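Local structure of uncharacterized protein (Desulfovibrio piger ATCC 29098, 4Z48) at residues 36-41 and 215-220; 60-65 and 81-86; 165-170 and 181-186; 199-204 and 226-231. The protein is of unknown function but belongs to the LolA-like family, whose relatives carry lipoproteins toward the outer membrane, so a related lipid-binding role is possible. All blocks are in the same frame, centred on the assembly; numbering follows the deposited sequence.

Contact 1 (36-41 and 215-220); sequences INRGGK and PREGSF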
# COMPACT_ATOMS: atom_id res chain seq x y z
N ILE A 36 -5.97 -11.10 -10.79
CA ILE A 36 -6.12 -9.98 -11.70
C ILE A 36 -7.07 -10.37 -12.83
O ILE A 36 -6.76 -11.31 -13.60
CB ILE A 36 -4.72 -9.57 -12.26
CG1 ILE A 36 -3.68 -9.41 -11.12
CG2 ILE A 36 -4.85 -8.26 -13.06
CD1 ILE A 36 -2.22 -9.51 -11.56
N ASN A 37 -8.18 -9.62 -12.98
CA ASN A 37 -9.17 -9.92 -14.02
C ASN A 37 -9.21 -8.84 -15.08
O ASN A 37 -9.51 -7.70 -14.79
CB ASN A 37 -10.56 -10.12 -13.40
CG ASN A 37 -11.59 -10.74 -14.33
OD1 ASN A 37 -11.94 -10.20 -15.39
ND2 ASN A 37 -12.18 -11.85 -13.88
N ARG A 38 -8.98 -9.22 -16.32
CA ARG A 38 -8.99 -8.30 -17.45
C ARG A 38 -9.72 -8.95 -18.63
O ARG A 38 -9.16 -9.81 -19.29
CB ARG A 38 -7.54 -7.91 -17.81
CG ARG A 38 -7.41 -6.92 -18.96
CD ARG A 38 -5.95 -6.67 -19.36
NE ARG A 38 -5.17 -5.95 -18.34
CZ ARG A 38 -5.38 -4.68 -18.00
NH1 ARG A 38 -6.34 -3.97 -18.59
NH2 ARG A 38 -4.64 -4.11 -17.06
N GLY A 39 -10.97 -8.55 -18.86
CA GLY A 39 -11.82 -9.07 -19.94
C GLY A 39 -12.12 -10.56 -19.85
O GLY A 39 -12.21 -11.23 -20.88
N GLY A 40 -12.26 -11.07 -18.63
CA GLY A 40 -12.50 -12.50 -18.39
C GLY A 40 -11.22 -13.31 -18.25
O GLY A 40 -11.24 -14.43 -17.73
N LYS A 41 -10.09 -12.75 -18.73
CA LYS A 41 -8.76 -13.36 -18.62
C LYS A 41 -8.29 -13.09 -17.20
O LYS A 41 -8.48 -11.99 -16.67
CB LYS A 41 -7.77 -12.79 -19.66
CG LYS A 41 -8.05 -13.17 -21.12
CD LYS A 41 -6.91 -12.67 -22.03
CE LYS A 41 -7.21 -12.77 -23.51
NZ LYS A 41 -6.92 -14.11 -24.07
N PRO A 215 -11.11 1.57 -13.59
CA PRO A 215 -12.24 1.67 -14.53
C PRO A 215 -11.81 1.97 -15.98
O PRO A 215 -12.45 1.48 -16.92
CB PRO A 215 -13.11 2.80 -13.96
CG PRO A 215 -12.18 3.60 -13.05
CD PRO A 215 -11.23 2.56 -12.49
N ARG A 216 -10.71 2.72 -16.17
CA ARG A 216 -10.23 3.09 -17.52
C ARG A 216 -9.51 1.92 -18.21
O ARG A 216 -9.39 1.93 -19.44
CB ARG A 216 -9.31 4.33 -17.43
CG ARG A 216 -10.04 5.56 -16.81
CD ARG A 216 -9.18 6.81 -16.59
NE ARG A 216 -8.27 7.12 -17.69
CZ ARG A 216 -8.59 7.78 -18.80
NH1 ARG A 216 -9.82 8.22 -18.99
NH2 ARG A 216 -7.67 8.00 -19.74
N GLU A 217 -9.05 0.89 -17.44
CA GLU A 217 -8.35 -0.27 -18.02
C GLU A 217 -9.26 -1.47 -18.21
O GLU A 217 -8.86 -2.44 -18.85
CB GLU A 217 -7.14 -0.67 -17.16
CG GLU A 217 -6.12 0.44 -16.97
CD GLU A 217 -5.55 1.03 -18.24
OE1 GLU A 217 -5.08 0.25 -19.11
OE2 GLU A 217 -5.56 2.27 -18.38
N GLY A 218 -10.47 -1.43 -17.63
CA GLY A 218 -11.41 -2.54 -17.68
C GLY A 218 -10.90 -3.73 -16.89
O GLY A 218 -11.07 -4.88 -17.31
N SER A 219 -10.21 -3.46 -15.78
CA SER A 219 -9.63 -4.54 -14.98
C SER A 219 -9.86 -4.33 -13.50
O SER A 219 -10.00 -3.18 -13.03
CB SER A 219 -8.14 -4.66 -15.25
OG SER A 219 -7.47 -3.42 -15.14
N PHE A 220 -9.82 -5.44 -12.74
CA PHE A 220 -9.88 -5.36 -11.28
C PHE A 220 -8.98 -6.44 -10.67
O PHE A 220 -8.81 -7.52 -11.25
CB PHE A 220 -11.31 -5.47 -10.75
CG PHE A 220 -12.01 -6.78 -11.02
CD1 PHE A 220 -12.70 -6.99 -12.21
CD2 PHE A 220 -12.02 -7.78 -10.06
CE1 PHE A 220 -13.36 -8.20 -12.45
CE2 PHE A 220 -12.69 -8.99 -10.30
CZ PHE A 220 -13.36 -9.20 -11.49

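Contact 2 (60-65 and 81-86); sequences DEYSLI and WSYRGL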
# COMPACT_ATOMS: atom_id res chain seq x y z
N ASP A 60 10.96 4.54 9.66
CA ASP A 60 11.17 4.02 8.30
C ASP A 60 10.68 2.57 8.26
O ASP A 60 10.74 1.88 9.28
CB ASP A 60 12.63 4.12 7.86
CG ASP A 60 13.17 5.54 7.86
OD1 ASP A 60 12.35 6.48 7.79
OD2 ASP A 60 14.39 5.70 7.92
N GLU A 61 10.16 2.14 7.10
CA GLU A 61 9.63 0.79 6.96
C GLU A 61 10.32 0.07 5.80
O GLU A 61 10.29 0.58 4.67
CB GLU A 61 8.09 0.82 6.72
CG GLU A 61 7.30 1.52 7.82
CD GLU A 61 5.79 1.65 7.65
OE1 GLU A 61 5.21 0.94 6.79
OE2 GLU A 61 5.19 2.44 8.40
N TYR A 62 10.96 -1.09 6.08
CA TYR A 62 11.57 -1.88 4.99
C TYR A 62 10.68 -3.08 4.72
O TYR A 62 10.18 -3.69 5.67
CB TYR A 62 13.03 -2.32 5.26
CG TYR A 62 14.06 -1.20 5.27
CD1 TYR A 62 13.68 0.14 5.20
CD2 TYR A 62 15.42 -1.48 5.41
CE1 TYR A 62 14.62 1.17 5.26
CE2 TYR A 62 16.37 -0.46 5.49
CZ TYR A 62 15.96 0.87 5.41
OH TYR A 62 16.87 1.90 5.44
N SER A 63 10.50 -3.42 3.43
CA SER A 63 9.67 -4.55 3.02
C SER A 63 10.38 -5.43 1.98
O SER A 63 11.12 -4.90 1.16
CB SER A 63 8.35 -4.07 2.43
OG SER A 63 7.47 -3.53 3.39
N LEU A 64 10.15 -6.75 2.05
CA LEU A 64 10.61 -7.74 1.07
C LEU A 64 9.39 -8.54 0.63
O LEU A 64 8.72 -9.17 1.47
CB LEU A 64 11.76 -8.66 1.60
CG LEU A 64 12.33 -9.68 0.59
CD1 LEU A 64 13.30 -9.00 -0.40
CD2 LEU A 64 13.00 -10.86 1.31
N ILE A 65 9.09 -8.50 -0.68
CA ILE A 65 7.97 -9.23 -1.28
C ILE A 65 8.56 -10.35 -2.11
O ILE A 65 9.33 -10.07 -3.02
CB ILE A 65 7.00 -8.32 -2.08
CG1 ILE A 65 6.43 -7.19 -1.17
CG2 ILE A 65 5.87 -9.16 -2.72
CD1 ILE A 65 5.77 -6.12 -1.93
N TRP A 81 12.67 0.18 0.56
CA TRP A 81 13.20 0.98 1.67
C TRP A 81 12.40 2.28 1.66
O TRP A 81 12.64 3.17 0.83
CB TRP A 81 14.70 1.23 1.52
CG TRP A 81 15.58 0.03 1.66
CD1 TRP A 81 15.21 -1.25 1.94
CD2 TRP A 81 17.01 0.01 1.48
NE1 TRP A 81 16.32 -2.07 1.96
CE2 TRP A 81 17.43 -1.32 1.68
CE3 TRP A 81 17.97 1.00 1.20
CZ2 TRP A 81 18.77 -1.70 1.60
CZ3 TRP A 81 19.30 0.63 1.11
CH2 TRP A 81 19.69 -0.70 1.31
N SER A 82 11.36 2.32 2.49
CA SER A 82 10.40 3.41 2.58
C SER A 82 10.76 4.29 3.78
O SER A 82 10.91 3.79 4.89
CB SER A 82 8.98 2.85 2.66
OG SER A 82 7.98 3.84 2.49
N TYR A 83 11.02 5.58 3.52
CA TYR A 83 11.50 6.52 4.54
C TYR A 83 10.46 7.53 5.01
O TYR A 83 9.69 8.08 4.22
CB TYR A 83 12.70 7.32 4.00
CG TYR A 83 13.80 6.47 3.40
CD1 TYR A 83 14.63 5.70 4.22
CD2 TYR A 83 13.98 6.39 2.03
CE1 TYR A 83 15.61 4.88 3.68
CE2 TYR A 83 14.94 5.55 1.47
CZ TYR A 83 15.77 4.81 2.30
OH TYR A 83 16.76 4.04 1.76
N ARG A 84 10.44 7.78 6.31
CA ARG A 84 9.56 8.78 6.90
C ARG A 84 10.12 10.15 6.53
O ARG A 84 11.32 10.40 6.74
CB ARG A 84 9.44 8.60 8.42
CG ARG A 84 8.20 9.27 9.04
CD ARG A 84 6.89 8.62 8.60
NE ARG A 84 6.66 7.32 9.22
CZ ARG A 84 5.50 6.67 9.18
NH1 ARG A 84 4.45 7.20 8.55
NH2 ARG A 84 5.37 5.48 9.76
N GLY A 85 9.29 10.97 5.91
CA GLY A 85 9.68 12.32 5.52
C GLY A 85 9.94 12.48 4.04
O GLY A 85 10.03 11.49 3.31
N LEU A 86 10.10 13.73 3.58
CA LEU A 86 10.29 13.92 2.14
C LEU A 86 11.75 14.09 1.70
O LEU A 86 11.97 14.22 0.50
CB LEU A 86 9.47 15.14 1.66
CG LEU A 86 7.97 14.92 1.46
CD1 LEU A 86 7.20 16.22 1.55
CD2 LEU A 86 7.69 14.20 0.12

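Contact 3 (165-170 and 181-186); sequences RQVQWV and DYYDKK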
# COMPACT_ATOMS: atom_id res chain seq x y z
N ARG A 165 -5.22 13.61 -6.14
CA ARG A 165 -5.97 13.62 -4.88
C ARG A 165 -6.62 12.26 -4.65
O ARG A 165 -6.87 11.50 -5.59
CB ARG A 165 -7.01 14.76 -4.88
CG ARG A 165 -8.46 14.40 -5.18
CD ARG A 165 -9.29 15.63 -5.44
NE ARG A 165 -10.25 15.33 -6.51
CZ ARG A 165 -11.49 14.93 -6.29
NH1 ARG A 165 -11.95 14.81 -5.05
NH2 ARG A 165 -12.30 14.65 -7.31
N GLN A 166 -6.81 11.94 -3.38
CA GLN A 166 -7.41 10.71 -2.92
C GLN A 166 -8.49 10.99 -1.90
O GLN A 166 -8.26 11.72 -0.93
CB GLN A 166 -6.36 9.77 -2.30
CG GLN A 166 -5.25 9.38 -3.32
CD GLN A 166 -4.13 8.63 -2.66
OE1 GLN A 166 -4.08 8.48 -1.43
NE2 GLN A 166 -3.24 8.09 -3.48
N VAL A 167 -9.68 10.43 -2.13
CA VAL A 167 -10.83 10.54 -1.21
C VAL A 167 -10.87 9.23 -0.46
O VAL A 167 -10.88 8.15 -1.08
CB VAL A 167 -12.17 10.88 -1.90
CG1 VAL A 167 -13.30 11.01 -0.87
CG2 VAL A 167 -12.05 12.16 -2.71
N GLN A 168 -10.81 9.31 0.86
CA GLN A 168 -10.80 8.10 1.69
C GLN A 168 -11.99 8.04 2.65
O GLN A 168 -12.28 9.02 3.32
CB GLN A 168 -9.51 8.05 2.52
CG GLN A 168 -8.27 8.38 1.75
CD GLN A 168 -7.08 8.61 2.63
OE1 GLN A 168 -6.10 7.89 2.54
NE2 GLN A 168 -7.13 9.67 3.43
N TRP A 169 -12.68 6.89 2.69
CA TRP A 169 -13.74 6.62 3.66
C TRP A 169 -13.08 5.83 4.76
O TRP A 169 -12.69 4.69 4.53
CB TRP A 169 -14.92 5.88 3.01
CG TRP A 169 -15.78 6.77 2.18
CD1 TRP A 169 -16.95 7.36 2.56
CD2 TRP A 169 -15.51 7.23 0.85
NE1 TRP A 169 -17.45 8.13 1.53
CE2 TRP A 169 -16.57 8.09 0.48
CE3 TRP A 169 -14.47 7.00 -0.07
CZ2 TRP A 169 -16.64 8.69 -0.78
CZ3 TRP A 169 -14.54 7.60 -1.32
CH2 TRP A 169 -15.61 8.43 -1.67
N VAL A 170 -12.95 6.41 5.98
CA VAL A 170 -12.22 5.81 7.10
C VAL A 170 -13.18 5.36 8.21
O VAL A 170 -13.94 6.17 8.72
CB VAL A 170 -11.15 6.81 7.63
CG1 VAL A 170 -10.37 6.22 8.81
CG2 VAL A 170 -10.20 7.26 6.51
N ASP A 181 -11.05 6.51 -3.37
CA ASP A 181 -11.09 6.89 -4.78
C ASP A 181 -9.85 7.66 -5.08
O ASP A 181 -9.52 8.58 -4.34
CB ASP A 181 -12.34 7.70 -5.11
CG ASP A 181 -13.64 6.91 -5.14
OD1 ASP A 181 -13.58 5.68 -5.16
OD2 ASP A 181 -14.72 7.55 -5.13
N TYR A 182 -9.12 7.27 -6.15
CA TYR A 182 -7.87 7.90 -6.59
C TYR A 182 -8.09 8.63 -7.89
O TYR A 182 -8.72 8.08 -8.81
CB TYR A 182 -6.72 6.87 -6.76
CG TYR A 182 -6.11 6.26 -5.51
CD1 TYR A 182 -6.71 6.43 -4.26
CD2 TYR A 182 -5.01 5.41 -5.60
CE1 TYR A 182 -6.17 5.82 -3.11
CE2 TYR A 182 -4.45 4.83 -4.46
CZ TYR A 182 -5.04 5.02 -3.23
OH TYR A 182 -4.49 4.40 -2.13
N TYR A 183 -7.55 9.86 -7.98
CA TYR A 183 -7.70 10.73 -9.13
C TYR A 183 -6.34 11.00 -9.77
O TYR A 183 -5.35 11.16 -9.07
CB TYR A 183 -8.39 12.02 -8.69
CG TYR A 183 -9.83 11.77 -8.29
CD1 TYR A 183 -10.16 11.42 -6.98
CD2 TYR A 183 -10.85 11.80 -9.24
CE1 TYR A 183 -11.49 11.17 -6.61
CE2 TYR A 183 -12.18 11.55 -8.88
CZ TYR A 183 -12.49 11.20 -7.58
OH TYR A 183 -13.79 10.92 -7.26
N ASP A 184 -6.31 11.04 -11.11
CA ASP A 184 -5.08 11.26 -11.87
C ASP A 184 -4.82 12.78 -12.02
O ASP A 184 -5.62 13.59 -11.52
CB ASP A 184 -5.11 10.53 -13.25
CG ASP A 184 -6.10 11.01 -14.32
OD1 ASP A 184 -6.69 12.11 -14.14
OD2 ASP A 184 -6.27 10.30 -15.34
N LYS A 185 -3.73 13.15 -12.73
CA LYS A 185 -3.35 14.56 -12.91
C LYS A 185 -4.34 15.35 -13.78
O LYS A 185 -4.24 16.59 -13.84
CB LYS A 185 -1.92 14.70 -13.50
CG LYS A 185 -0.82 14.01 -12.70
CD LYS A 185 -0.57 14.66 -11.37
CE LYS A 185 0.90 14.73 -11.13
NZ LYS A 185 1.22 14.39 -9.72
N LYS A 186 -5.26 14.66 -14.47
CA LYS A 186 -6.29 15.28 -15.30
C LYS A 186 -7.65 15.25 -14.58
O LYS A 186 -8.69 15.41 -15.21
CB LYS A 186 -6.38 14.59 -16.67
CG LYS A 186 -5.22 14.97 -17.60
CD LYS A 186 -5.28 14.20 -18.92
CE LYS A 186 -3.98 14.24 -19.71
NZ LYS A 186 -3.75 15.57 -20.34
O HOH W 1 -14.93 13.80 -6.86
O HOH W 2 -5.94 5.96 0.25

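Contact 4 (199-204 and 226-231); sequences EKIDGI and SNLRYD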
# COMPACT_ATOMS: atom_id res chain seq x y z
N GLU A 199 -9.45 -7.40 10.09
CA GLU A 199 -9.33 -8.41 11.15
C GLU A 199 -8.41 -7.89 12.22
O GLU A 199 -7.44 -7.21 11.90
CB GLU A 199 -8.76 -9.73 10.59
CG GLU A 199 -9.73 -10.54 9.74
CD GLU A 199 -9.06 -11.78 9.17
OE1 GLU A 199 -8.98 -12.78 9.90
OE2 GLU A 199 -8.56 -11.73 8.03
N LYS A 200 -8.69 -8.22 13.48
CA LYS A 200 -7.82 -7.77 14.56
C LYS A 200 -6.79 -8.87 14.74
O LYS A 200 -7.13 -9.99 15.16
CB LYS A 200 -8.62 -7.46 15.83
CG LYS A 200 -7.89 -6.61 16.82
CD LYS A 200 -8.83 -6.38 17.99
CE LYS A 200 -8.25 -5.54 19.09
NZ LYS A 200 -9.28 -5.28 20.14
N ILE A 201 -5.54 -8.61 14.32
CA ILE A 201 -4.48 -9.62 14.38
C ILE A 201 -3.45 -9.18 15.39
O ILE A 201 -2.88 -8.11 15.24
CB ILE A 201 -3.86 -9.89 12.99
CG1 ILE A 201 -4.89 -10.51 12.01
CG2 ILE A 201 -2.62 -10.78 13.12
CD1 ILE A 201 -4.76 -9.95 10.62
N ASP A 202 -3.19 -10.01 16.41
CA ASP A 202 -2.25 -9.70 17.51
C ASP A 202 -2.51 -8.29 18.08
O ASP A 202 -1.57 -7.54 18.33
CB ASP A 202 -0.77 -9.88 17.06
CG ASP A 202 -0.46 -11.24 16.46
OD1 ASP A 202 -0.99 -12.25 16.97
OD2 ASP A 202 0.30 -11.30 15.47
N GLY A 203 -3.80 -7.97 18.26
CA GLY A 203 -4.26 -6.70 18.82
C GLY A 203 -4.25 -5.51 17.88
O GLY A 203 -4.46 -4.39 18.35
N ILE A 204 -4.00 -5.72 16.56
CA ILE A 204 -3.92 -4.63 15.57
C ILE A 204 -4.93 -4.86 14.44
O ILE A 204 -4.79 -5.81 13.65
CB ILE A 204 -2.46 -4.51 14.97
CG1 ILE A 204 -1.36 -4.36 16.08
CG2 ILE A 204 -2.37 -3.37 13.92
CD1 ILE A 204 0.16 -4.42 15.56
N SER A 226 -3.53 -13.89 4.26
CA SER A 226 -3.74 -14.87 5.31
C SER A 226 -2.42 -15.20 5.99
O SER A 226 -1.37 -14.73 5.55
CB SER A 226 -4.47 -16.10 4.79
OG SER A 226 -3.80 -16.79 3.76
N ASN A 227 -2.51 -15.87 7.16
CA ASN A 227 -1.39 -16.25 8.03
C ASN A 227 -0.55 -15.01 8.42
O ASN A 227 0.69 -15.09 8.54
CB ASN A 227 -0.54 -17.34 7.38
CG ASN A 227 -1.34 -18.60 7.16
OD1 ASN A 227 -1.91 -19.17 8.08
ND2 ASN A 227 -1.48 -19.01 5.92
N LEU A 228 -1.25 -13.87 8.64
CA LEU A 228 -0.55 -12.64 9.01
C LEU A 228 -0.19 -12.68 10.49
O LEU A 228 -0.99 -13.10 11.34
CB LEU A 228 -1.32 -11.35 8.65
CG LEU A 228 -0.50 -10.02 8.64
CD1 LEU A 228 -1.10 -9.02 7.71
CD2 LEU A 228 -0.41 -9.39 10.02
N ARG A 229 1.04 -12.29 10.79
CA ARG A 229 1.58 -12.26 12.16
C ARG A 229 2.38 -10.98 12.39
O ARG A 229 3.01 -10.49 11.46
CB ARG A 229 2.48 -13.47 12.40
CG ARG A 229 1.74 -14.80 12.56
CD ARG A 229 2.40 -15.66 13.62
NE ARG A 229 3.74 -16.10 13.23
CZ ARG A 229 4.69 -16.46 14.10
NH1 ARG A 229 4.46 -16.42 15.40
NH2 ARG A 229 5.88 -16.84 13.66
N TYR A 230 2.37 -10.44 13.61
CA TYR A 230 3.19 -9.27 13.96
C TYR A 230 4.30 -9.64 14.94
O TYR A 230 4.13 -10.58 15.72
CB TYR A 230 2.35 -8.16 14.56
CG TYR A 230 1.44 -7.49 13.57
CD1 TYR A 230 1.95 -6.65 12.59
CD2 TYR A 230 0.05 -7.64 13.65
CE1 TYR A 230 1.11 -6.00 11.69
CE2 TYR A 230 -0.79 -7.01 12.74
CZ TYR A 230 -0.25 -6.20 11.75
OH TYR A 230 -1.03 -5.57 10.83
N ASP A 231 5.39 -8.85 14.96
CA ASP A 231 6.52 -8.99 15.89
C ASP A 231 6.99 -10.45 16.05
O ASP A 231 7.06 -10.98 17.16
CB ASP A 231 6.15 -8.37 17.25
CG ASP A 231 5.87 -6.88 17.15
OD1 ASP A 231 6.17 -6.31 16.11
OD2 ASP A 231 5.37 -6.30 18.13
O HOH W 3 -0.99 -14.07 14.34

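Contact 1 (36-41 and 215-220)
Asn37 lays its side chain over one face of the Phe220 ring, with CB of Asn37 3.5 Å from CZ of Phe220 in a CH-pi contact. Its amide plane is only 12° from the ring plane, and the two side chains run alongside each other in the same direction. Asn37 gets there by placing CG anti to its own backbone N (chi1 -167°), and the flat amide suits a flat aromatic partner. Beneath them the backbones form an antiparallel hydrogen-bonded pair: Asn37 N reaches Phe220 O at 2.8 Å, nearly straight at 173°, and Phe220 N returns to Asn37 O at 3.1 Å. This pairing joins the end of strand 27-38 to the start of strand 219-230. Just beyond it, a type I' turn from Arg38 to Lys41 reverses the chain; Gly39 and Gly40 both have positive phi, and at Gly40 any CB would press on the carbonyl O of Gly39. Asn37, just before the turn, takes a weak hydrogen bond on OD1 from Gly40 N. On the other face of the sheet, Arg38 bends at chi3 to bring its guanidinium over Ser219 CB, with Arg38 NH1 3.0 Å from Glu217 O. Ser219, small beneath it, hydrogen-bonds Asp118 through OG.

Contact 2 (60-65 and 81-86)
Tyr62 and Trp81 stack face to face, the phenol ring against the five-membered ring of the indole, with centroids 3.9 Å apart and planes at 16°. The closest atoms are Tyr62 CD2 and Trp81 CD1, 3.5 Å apart, while Trp81 CB lies over the same Tyr62 face farther along. Their antiparallel non-hydrogen-bonded pairing puts both side chains on one face of the sheet; with CG anti to the carbonyl carbon in each, the flat rings lean the same way and overlap. The hydrogen-bonded pair next to it, Glu61 with Ser82, exchanges two backbone bonds, Glu61 N to Ser82 O at 2.9 Å and Ser82 N to Glu61 O at 3.0 Å. These belong to the beta hairpin of strands 60-69 and 77-82.

Asp60 extends the contact past the last paired residue of the second strand. Its OD1 accepts from Arg84 N at 2.7 Å, on the anti side but tilted 29° out of the carboxylate plane, with a nearly straight N-H...O angle (170°), while OD2 lies at the edge of the Tyr83 ring. A short acid fits here because it can reach a main-chain N-H just where the ladder gives out. Glu61 OE2 forms a 3.3 Å salt bridge to Arg84 NH2, whose positive charge probably offsets part of the negative charge at this end of the hairpin.

Contact 3 (165-170 and 181-186)
Arg165 spreads its guanidinium flat over the Tyr183 ring, the planes 16° apart, with NH2 above the ring centre and 3.5 Å from Tyr183 CZ. The match of a flat cation with an electron-rich face makes this a cation-pi stack. An unusual, non-staggered chi1 (100°) and a bend at chi3 bring the long chain over the ring. Water 1 joins the partners at their ends, accepting from Arg165 NH2 at 2.8 Å and lying 3.1 Å from Tyr183 OH. On the other face of the sheet Gln166 does something similar without charge: its amide is stacked on the Tyr182 ring at 6°, NE2 over the centre, and Gln166 CG comes to 3.4 Å from Tyr182 CD1. Asp181 OD2 approaches the far end of the Trp169 indole, 3.7 Å from Trp169 CH2.

These layers rest on the antiparallel hairpin of strands 163-171 and 177-184. Val167 and Asp181 form an antiparallel hydrogen-bonded pair, with Asp181 N to Val167 O at 2.8 Å and Val167 N to Asp181 O at 2.9 Å, and Val167 CG2 brings a compact apolar branch near the Tyr183 ring. Farther out, Arg153 bonds Gln166 OE1 and so helps set the amide's rotation, Tyr163 meets the Tyr182 ring edge-to-face, and Glu141 holds Trp169 NE1. Water 2 links Tyr182 OH to Gln168 OE1. Both stacks lay flat pi systems on aromatic faces, so their N-H groups stay directed outward along the planes, toward partners such as water 1; the Tyr183 ring probably helps stabilise the arginine's charge.

Contact 4 (199-204 and 226-231)
Ile201 to Ile204 form a type I' turn, the tight two-residue link of the hairpin of strands 189-201 and 204-214, and it meets the end of strand 219-230 without beta pairing, the CA atoms of Asp202 and Tyr230 lying 6.5 Å apart. Asp202 and Gly203 take positive phi, which glycine adopts readily. Tyr230 is at the centre. Ile204 CD1 lies over one face of its ring, 3.8 Å from the centroid and 12° off the normal. Beta-branched Ile204 suits the place because its two arms spread over the ring, CD1 over the centre and CG2 near Tyr230 OH, with Ile204 CB 3.7 Å from Tyr230 CE2. At the ring edge lies Ile201 O, 3.4 Å from Tyr230 CD2.

Asp202 supplies the polar link: OD2 accepts from Tyr230 N at 2.9 Å, nearly along the C-O axis, with 164° at hydrogen. Its CG stands beside its own backbone N (chi1 -54°), which aims the carboxylate toward strand 219-230. Ile201 CG2 packs on Leu228 O at 3.3 Å.

Tyr230 OH is hydrogen-bonded to Thr206 on strand 204-214, which lies between 189-201 and 219-230 in the sheet order. Strand 27-38 flanks the other side, where Ser28 touches Tyr230.

In the fold
From the N terminus the chain enters contact 1 at 36-41, at the end of strand 27-38, and returns to it only at 215-220. Within that long loop lie two hairpins in series: contact 2 closes 60-65 onto 81-86, then contact 3 closes 165-170 onto 181-186. Contact 4 opens at 199-204, before contact 1 has closed, and ends at 226-231, so contacts 1 and 4 cross. Both use strand 219-230, although their centres are about 30 Å apart. Contacts 2 and 3 each pair strands consecutive in the chain, whereas contact 1 joins the early strands to the late ones and contact 4 bridges over strand 204-214.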